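Local coordinates for endo-b-1,4-glucanase (Nasutitermes takasagoensis, PDB 1KS8), which probably hydrolyses internal beta-1,4-glucosidic linkages of cellulose and related beta-glucans, as a glycoside hydrolase of family 9 built on an (alpha/alpha)6 barrel, at residues 15-20 against 27-32; 361-366 against 385-390; 19-24 against 51-56. All coordinates share one frame; numbering follows the deposited sequence.

Contact 1. Residues 15-20 against 27-32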
# COMPACT_ATOMS: atom_id res chain seq x y z
N PHE A 15 0.70 10.29 -7.40
CA PHE A 15 1.84 9.78 -6.65
C PHE A 15 2.14 8.37 -7.14
O PHE A 15 3.30 8.02 -7.39
CB PHE A 15 1.57 9.76 -5.14
CG PHE A 15 2.59 8.98 -4.36
CD1 PHE A 15 3.93 9.35 -4.35
CD2 PHE A 15 2.22 7.84 -3.65
CE1 PHE A 15 4.88 8.60 -3.65
CE2 PHE A 15 3.16 7.08 -2.95
CZ PHE A 15 4.49 7.47 -2.95
N TYR A 16 1.11 7.54 -7.29
CA TYR A 16 1.37 6.19 -7.76
C TYR A 16 1.95 6.19 -9.17
O TYR A 16 2.80 5.36 -9.49
CB TYR A 16 0.10 5.33 -7.64
CG TYR A 16 -0.13 4.87 -6.21
CD1 TYR A 16 0.76 4.00 -5.59
CD2 TYR A 16 -1.20 5.37 -5.46
CE1 TYR A 16 0.60 3.63 -4.25
CE2 TYR A 16 -1.37 5.01 -4.12
CZ TYR A 16 -0.46 4.14 -3.53
OH TYR A 16 -0.62 3.79 -2.20
N GLU A 17 1.53 7.13 -10.02
CA GLU A 17 2.10 7.19 -11.36
C GLU A 17 3.60 7.50 -11.24
O GLU A 17 4.41 7.01 -12.02
CB GLU A 17 1.44 8.27 -12.23
CG GLU A 17 0.02 7.97 -12.68
CD GLU A 17 -0.35 8.69 -13.97
OE1 GLU A 17 -1.55 8.74 -14.30
OE2 GLU A 17 0.57 9.19 -14.65
N ALA A 18 3.95 8.32 -10.25
CA ALA A 18 5.34 8.70 -10.02
C ALA A 18 6.19 7.54 -9.51
O ALA A 18 7.42 7.59 -9.57
CB ALA A 18 5.41 9.87 -9.03
N GLN A 19 5.53 6.50 -9.00
CA GLN A 19 6.21 5.32 -8.46
C GLN A 19 6.32 4.18 -9.46
O GLN A 19 6.89 3.13 -9.16
CB GLN A 19 5.47 4.81 -7.22
CG GLN A 19 5.47 5.75 -6.04
CD GLN A 19 6.87 6.06 -5.54
OE1 GLN A 19 7.44 7.10 -5.86
NE2 GLN A 19 7.44 5.15 -4.76
N ARG A 20 5.78 4.37 -10.66
CA ARG A 20 5.82 3.32 -11.66
C ARG A 20 7.20 2.97 -12.17
O ARG A 20 8.01 3.84 -12.50
CB ARG A 20 4.94 3.70 -12.86
CG ARG A 20 3.46 3.72 -12.56
CD ARG A 20 2.69 4.27 -13.74
NE ARG A 20 1.25 4.18 -13.53
CZ ARG A 20 0.34 4.59 -14.41
NH1 ARG A 20 0.72 5.11 -15.56
NH2 ARG A 20 -0.95 4.45 -14.13
N ASP A 27 -0.17 7.54 -22.22
CA ASP A 27 -1.05 8.47 -21.51
C ASP A 27 -0.60 8.80 -20.09
O ASP A 27 -1.40 9.28 -19.28
CB ASP A 27 -2.49 7.95 -21.50
CG ASP A 27 -2.65 6.67 -20.70
OD1 ASP A 27 -1.66 6.18 -20.12
OD2 ASP A 27 -3.79 6.15 -20.66
N GLN A 28 0.67 8.54 -19.78
CA GLN A 28 1.22 8.84 -18.46
C GLN A 28 0.97 10.32 -18.18
O GLN A 28 1.18 11.17 -19.05
CB GLN A 28 2.72 8.54 -18.45
CG GLN A 28 3.48 9.03 -17.21
CD GLN A 28 3.53 8.00 -16.09
OE1 GLN A 28 4.11 8.27 -15.03
NE2 GLN A 28 2.94 6.83 -16.31
N LYS A 29 0.53 10.64 -16.96
CA LYS A 29 0.26 12.03 -16.59
C LYS A 29 1.46 12.67 -15.90
O LYS A 29 1.71 13.87 -16.05
CB LYS A 29 -0.98 12.10 -15.70
CG LYS A 29 -2.26 11.76 -16.47
CD LYS A 29 -3.49 11.70 -15.59
CE LYS A 29 -4.71 11.28 -16.42
NZ LYS A 29 -5.95 11.17 -15.61
N VAL A 30 2.21 11.88 -15.13
CA VAL A 30 3.40 12.39 -14.46
C VAL A 30 4.51 12.15 -15.49
O VAL A 30 5.23 11.15 -15.46
CB VAL A 30 3.68 11.62 -13.16
CG1 VAL A 30 4.97 12.11 -12.52
CG2 VAL A 30 2.52 11.81 -12.20
N THR A 31 4.62 13.10 -16.41
CA THR A 31 5.57 13.02 -17.52
C THR A 31 7.04 13.28 -17.24
O THR A 31 7.87 13.06 -18.12
CB THR A 31 5.12 13.94 -18.67
OG1 THR A 31 4.99 15.28 -18.20
CG2 THR A 31 3.78 13.47 -19.21
N TRP A 32 7.39 13.75 -16.04
CA TRP A 32 8.81 13.94 -15.75
C TRP A 32 9.45 12.59 -15.45
O TRP A 32 10.67 12.46 -15.43
CB TRP A 32 9.03 14.93 -14.60
CG TRP A 32 8.22 14.71 -13.36
CD1 TRP A 32 7.04 15.32 -13.04
CD2 TRP A 32 8.54 13.86 -12.26
NE1 TRP A 32 6.61 14.91 -11.80
CE2 TRP A 32 7.52 14.01 -11.30
CE3 TRP A 32 9.60 12.99 -11.98
CZ2 TRP A 32 7.52 13.32 -10.08
CZ3 TRP A 32 9.61 12.31 -10.77
CH2 TRP A 32 8.57 12.48 -9.84
O HOH W 1 -2.28 8.40 -16.87
O HOH W 2 -1.68 5.62 -17.06
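The carboxylate of E17, at the end of helix 5-18, takes hold of two successive backbone N-H groups in the loop 27-32. Its OE2 accepts from K29 N at 2.7 Å, through the syn lone pair on the side of OE1, and from V30 N at 3.2 Å, which comes in from above the carboxylate plane. The loop makes an inverse gamma turn at V30, just where its N-H meets this oxygen. A side chain extended beyond CG (chi2 -154°) carries the carboxylate from the helix to the loop, and two bonds to one oxygen limit its rotation. OE1 accepts a hydrogen bond from a water that also donates to D27 O, so OE2 holds the loop directly and OE1 through a water. The tightly packed part lies beside this grip. V30 CG2 sits 3.7 Å from E17 CB, while its other branch, CG1, reaches A18 CB at 4.2 Å and also lies over one face of the W32 ring, toward its rim. A18 CB in turn approaches W32 CH2 at 4.2 Å. The solvent side, with the exposed K29 and D27, is looser: the aliphatic chain of K29 passes E17 OE1 before NZ forms a salt bridge with D91, and D27 OD1 is reached by NH1 of the buried R20 through a second water instead of directly. E17 CG lies over the centre of one face of the R20 guanidinium, which also makes a cation-pi contact with W98. The contact thus folds the loop back against the C-terminal end of helix 5-18, whose Y16 packs on helices 62-78 and 415-430, while W32 reaches helix 361-364.

Contact 2. Residues 361-366 against 385-390. With SO4 (sulfate ion), chain B.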
# COMPACT_ATOMS: atom_id res chain seq x y z
N ARG A 361 14.20 10.06 -4.60
CA ARG A 361 15.15 10.27 -5.69
C ARG A 361 14.63 10.85 -6.99
O ARG A 361 15.08 11.91 -7.42
CB ARG A 361 15.88 8.96 -5.97
CG ARG A 361 16.79 8.52 -4.84
CD ARG A 361 17.28 7.10 -5.05
NE ARG A 361 18.21 6.68 -4.00
CZ ARG A 361 17.87 6.39 -2.75
NH1 ARG A 361 16.60 6.47 -2.37
NH2 ARG A 361 18.80 5.99 -1.89
N SER A 362 13.67 10.18 -7.63
CA SER A 362 13.21 10.67 -8.92
C SER A 362 12.67 12.09 -8.93
O SER A 362 12.94 12.84 -9.86
CB SER A 362 12.19 9.70 -9.54
OG SER A 362 10.97 9.66 -8.82
N SER A 363 11.93 12.47 -7.89
CA SER A 363 11.39 13.83 -7.86
C SER A 363 12.46 14.89 -7.55
O SER A 363 12.29 16.06 -7.88
CB SER A 363 10.25 13.94 -6.84
OG SER A 363 10.69 13.70 -5.52
N SER A 364 13.56 14.48 -6.93
CA SER A 364 14.62 15.43 -6.60
C SER A 364 15.46 15.82 -7.81
O SER A 364 16.11 16.86 -7.83
CB SER A 364 15.56 14.82 -5.55
OG SER A 364 16.44 13.88 -6.14
N CYS A 365 15.42 14.98 -8.84
CA CYS A 365 16.23 15.20 -10.02
C CYS A 365 15.77 16.20 -11.06
O CYS A 365 14.59 16.30 -11.37
CB CYS A 365 16.44 13.88 -10.74
SG CYS A 365 17.38 12.63 -9.82
N PRO A 366 16.73 16.97 -11.61
CA PRO A 366 16.38 17.95 -12.64
C PRO A 366 16.25 17.09 -13.90
O PRO A 366 16.58 15.90 -13.88
CB PRO A 366 17.61 18.85 -12.68
CG PRO A 366 18.73 17.88 -12.39
CD PRO A 366 18.15 17.07 -11.24
N HIS A 385 11.07 18.40 -8.85
CA HIS A 385 9.70 18.07 -9.24
C HIS A 385 8.82 17.97 -8.01
O HIS A 385 9.23 17.42 -6.99
CB HIS A 385 9.64 16.72 -9.96
CG HIS A 385 10.54 16.60 -11.14
ND1 HIS A 385 10.34 17.31 -12.31
CD2 HIS A 385 11.64 15.83 -11.36
CE1 HIS A 385 11.27 16.98 -13.19
NE2 HIS A 385 12.07 16.09 -12.63
N VAL A 386 7.61 18.51 -8.10
CA VAL A 386 6.67 18.42 -7.00
C VAL A 386 6.10 17.00 -7.06
O VAL A 386 5.60 16.57 -8.10
CB VAL A 386 5.53 19.45 -7.15
CG1 VAL A 386 4.44 19.19 -6.13
CG2 VAL A 386 6.09 20.86 -6.97
N LEU A 387 6.19 16.28 -5.94
CA LEU A 387 5.70 14.91 -5.88
C LEU A 387 4.23 14.90 -5.46
O LEU A 387 3.87 14.43 -4.38
CB LEU A 387 6.55 14.10 -4.90
CG LEU A 387 6.32 12.59 -4.86
CD1 LEU A 387 6.57 11.98 -6.23
CD2 LEU A 387 7.26 11.98 -3.82
N SER A 388 3.39 15.43 -6.33
CA SER A 388 1.97 15.55 -6.06
C SER A 388 1.33 14.30 -5.47
O SER A 388 1.47 13.20 -6.02
CB SER A 388 1.23 15.94 -7.34
OG SER A 388 1.80 17.11 -7.91
N GLY A 389 0.63 14.49 -4.35
CA GLY A 389 -0.09 13.40 -3.71
C GLY A 389 0.60 12.55 -2.66
O GLY A 389 -0.07 11.82 -1.93
N ALA A 390 1.92 12.64 -2.56
CA ALA A 390 2.65 11.82 -1.59
C ALA A 390 2.46 12.22 -0.13
O ALA A 390 2.68 13.37 0.24
CB ALA A 390 4.15 11.84 -1.93
S SO4 B . 16.46 5.00 1.10
O1 SO4 B . 16.60 6.00 2.36
O2 SO4 B . 17.79 4.91 0.54
O3 SO4 B . 15.99 3.84 1.51
O4 SO4 B . 15.61 5.73 0.19
O HOH W 3 14.13 14.38 -13.66
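S363 and H385 bring the short, weakly bonded helix 361-364 against an irregular chain that runs into a type II beta turn from L387 to A390, in a loop region of the (alpha/alpha)6 fold. At the start of the helix, R361 stretches away from the partner segment: NH1 and NH2 donate side by side to O4 and O2 of a sulfate, each at 2.8 Å, with the sulfur in the guanidinium plane. The ion probably comes from the crystallisation liquor and is also bound by H359. S362 offers its carbonyl O to the edge of the H385 ring, 3.6 Å from CD2. S363 carries the main bond, its O accepting from H385 N at 2.8 Å with a nearly straight N-H...O angle of 163°. Its CB also packs on L387 CB at 4.2 Å, while its hydroxyl is engaged by H360 and N383. S364 OG turns back to donate to R361 O, on a lone pair in the carbonyl plane. C365 is tied to C372 by a disulfide, and C365 O comes to 2.8 Å from H385 NE2, at an angle too poor for a hydrogen bond. At P366 a water in the plane of that ring is hydrogen-bonded to P366 O and, at 2.9 Å, to H385 NE2.

Contact 3. Residues 19-24 against 51-56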
# COMPACT_ATOMS: atom_id res chain seq x y z
N GLN A 19 5.53 6.50 -9.00
CA GLN A 19 6.21 5.32 -8.46
C GLN A 19 6.32 4.18 -9.46
O GLN A 19 6.89 3.13 -9.16
CB GLN A 19 5.47 4.81 -7.22
CG GLN A 19 5.47 5.75 -6.04
CD GLN A 19 6.87 6.06 -5.54
OE1 GLN A 19 7.44 7.10 -5.86
NE2 GLN A 19 7.44 5.15 -4.76
N ARG A 20 5.78 4.37 -10.66
CA ARG A 20 5.82 3.32 -11.66
C ARG A 20 7.20 2.97 -12.17
O ARG A 20 8.01 3.84 -12.50
CB ARG A 20 4.94 3.70 -12.86
CG ARG A 20 3.46 3.72 -12.56
CD ARG A 20 2.69 4.27 -13.74
NE ARG A 20 1.25 4.18 -13.53
CZ ARG A 20 0.34 4.59 -14.41
NH1 ARG A 20 0.72 5.11 -15.56
NH2 ARG A 20 -0.95 4.45 -14.13
N SER A 21 7.47 1.67 -12.24
CA SER A 21 8.72 1.14 -12.75
C SER A 21 8.41 0.52 -14.12
O SER A 21 7.26 0.15 -14.38
CB SER A 21 9.28 0.08 -11.81
OG SER A 21 10.49 -0.47 -12.31
N GLY A 22 9.42 0.43 -14.98
CA GLY A 22 9.23 -0.18 -16.29
C GLY A 22 8.92 0.80 -17.41
O GLY A 22 9.25 1.98 -17.33
N ARG A 23 8.28 0.30 -18.46
CA ARG A 23 7.91 1.12 -19.61
C ARG A 23 6.61 1.85 -19.30
O ARG A 23 5.58 1.22 -19.04
CB ARG A 23 7.74 0.24 -20.85
CG ARG A 23 7.55 1.02 -22.13
CD ARG A 23 7.52 0.13 -23.37
NE ARG A 23 8.78 -0.57 -23.59
CZ ARG A 23 9.12 -1.72 -23.01
NH1 ARG A 23 8.29 -2.32 -22.17
NH2 ARG A 23 10.30 -2.27 -23.27
N LEU A 24 6.66 3.18 -19.31
CA LEU A 24 5.49 3.98 -19.01
C LEU A 24 4.58 4.14 -20.22
O LEU A 24 5.04 4.23 -21.36
CB LEU A 24 5.93 5.35 -18.49
CG LEU A 24 6.91 5.27 -17.32
CD1 LEU A 24 7.32 6.66 -16.89
CD2 LEU A 24 6.26 4.51 -16.16
N GLY A 51 5.55 -2.95 -12.33
CA GLY A 51 5.38 -2.87 -10.89
C GLY A 51 5.72 -1.49 -10.36
O GLY A 51 6.00 -0.56 -11.12
N TYR A 52 5.72 -1.36 -9.03
CA TYR A 52 6.02 -0.09 -8.38
C TYR A 52 7.33 -0.07 -7.62
O TYR A 52 7.69 -1.05 -6.96
CB TYR A 52 4.93 0.27 -7.37
CG TYR A 52 3.59 0.63 -7.93
CD1 TYR A 52 3.40 1.83 -8.61
CD2 TYR A 52 2.49 -0.21 -7.76
CE1 TYR A 52 2.16 2.19 -9.10
CE2 TYR A 52 1.23 0.14 -8.25
CZ TYR A 52 1.08 1.35 -8.91
OH TYR A 52 -0.16 1.72 -9.39
N PHE A 53 8.03 1.05 -7.70
CA PHE A 53 9.24 1.24 -6.92
C PHE A 53 8.63 1.42 -5.53
O PHE A 53 7.57 2.03 -5.39
CB PHE A 53 9.98 2.50 -7.36
CG PHE A 53 10.65 2.37 -8.70
CD1 PHE A 53 11.52 1.31 -8.96
CD2 PHE A 53 10.46 3.33 -9.68
CE1 PHE A 53 12.19 1.21 -10.18
CE2 PHE A 53 11.13 3.24 -10.91
CZ PHE A 53 11.99 2.18 -11.15
N ASP A 54 9.30 0.90 -4.51
CA ASP A 54 8.73 0.95 -3.16
C ASP A 54 8.51 2.31 -2.52
O ASP A 54 7.41 2.63 -2.09
CB ASP A 54 9.56 0.10 -2.21
CG ASP A 54 8.97 0.05 -0.82
OD1 ASP A 54 7.85 -0.49 -0.67
OD2 ASP A 54 9.61 0.56 0.13
N ALA A 55 9.57 3.11 -2.46
CA ALA A 55 9.49 4.39 -1.79
C ALA A 55 10.29 5.46 -2.53
O ALA A 55 9.97 5.79 -3.66
CB ALA A 55 10.00 4.24 -0.36
N GLY A 56 11.31 6.01 -1.87
CA GLY A 56 12.14 7.01 -2.51
C GLY A 56 13.30 6.34 -3.24
O GLY A 56 14.14 7.01 -3.85
O HOH W 4 -0.26 3.74 -11.22
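A single beta bridge between R20 and Y52 ties together two parts of the long connection between helix 5-18 and strand 60-61. Two backbone bonds frame it: F53 N donates to Q19 O at 2.8 Å, and S21 N to G51 O at 2.9 Å. Y52 CA adds a CA-H...O contact to the same Q19 O. The amide of Q19 extends the pairing. With the chain bent at chi2 (-61°), NE2 meets A55 O at 2.8 Å along a nearly straight bond, the acceptor lying in the amide plane and using an in-plane lone pair; a weak bond from NE2 to F53 O accompanies it, while OE1 is hydrogen-bonded to H360. In this family 9 glycosidase segment 51-56 continues to A55, whose side chain touches E412, a predicted active-site residue. On one side of the bridge S21 presses its CB over the centre of the F53 ring, a CH-pi contact 3.5 Å from CB to the ring centroid. A chi1 of 178° sets S21 OG beside the carbonyl carbon, where it lies 3.2 Å from F53 CE1. R20 and Y52 run side by side in the same direction, with R20 CG 4.0 Å from Y52 CE1 and their flat groups 39° apart. A water beyond them accepts from R20 NE and donates to Y52 OH, a hydroxyl also hydrogen-bonded to A95 O.

Overall arrangement
All three contacts lie on the same side of the chain's centre, at the end of helix 5-18 and in the loops and short helix 361-364 beside it, within the (alpha/alpha)6 fold. Contacts 1 and 3 overlap in sequence at Q19 and R20, and have centres about 9 Å apart; contact 2 follows later in the chain, its centre about 10 Å from that of contact 1 and 13 Å from that of contact 3. W32 stacks on H385 and F15 packs on A390, linking contacts 1 and 2, while R361 NH1 probably hydrogen-bonds to G56 O, linking 2 and 3. Of the three, contact 3 comes closest to the predicted catalytic E412, which its A55 touches.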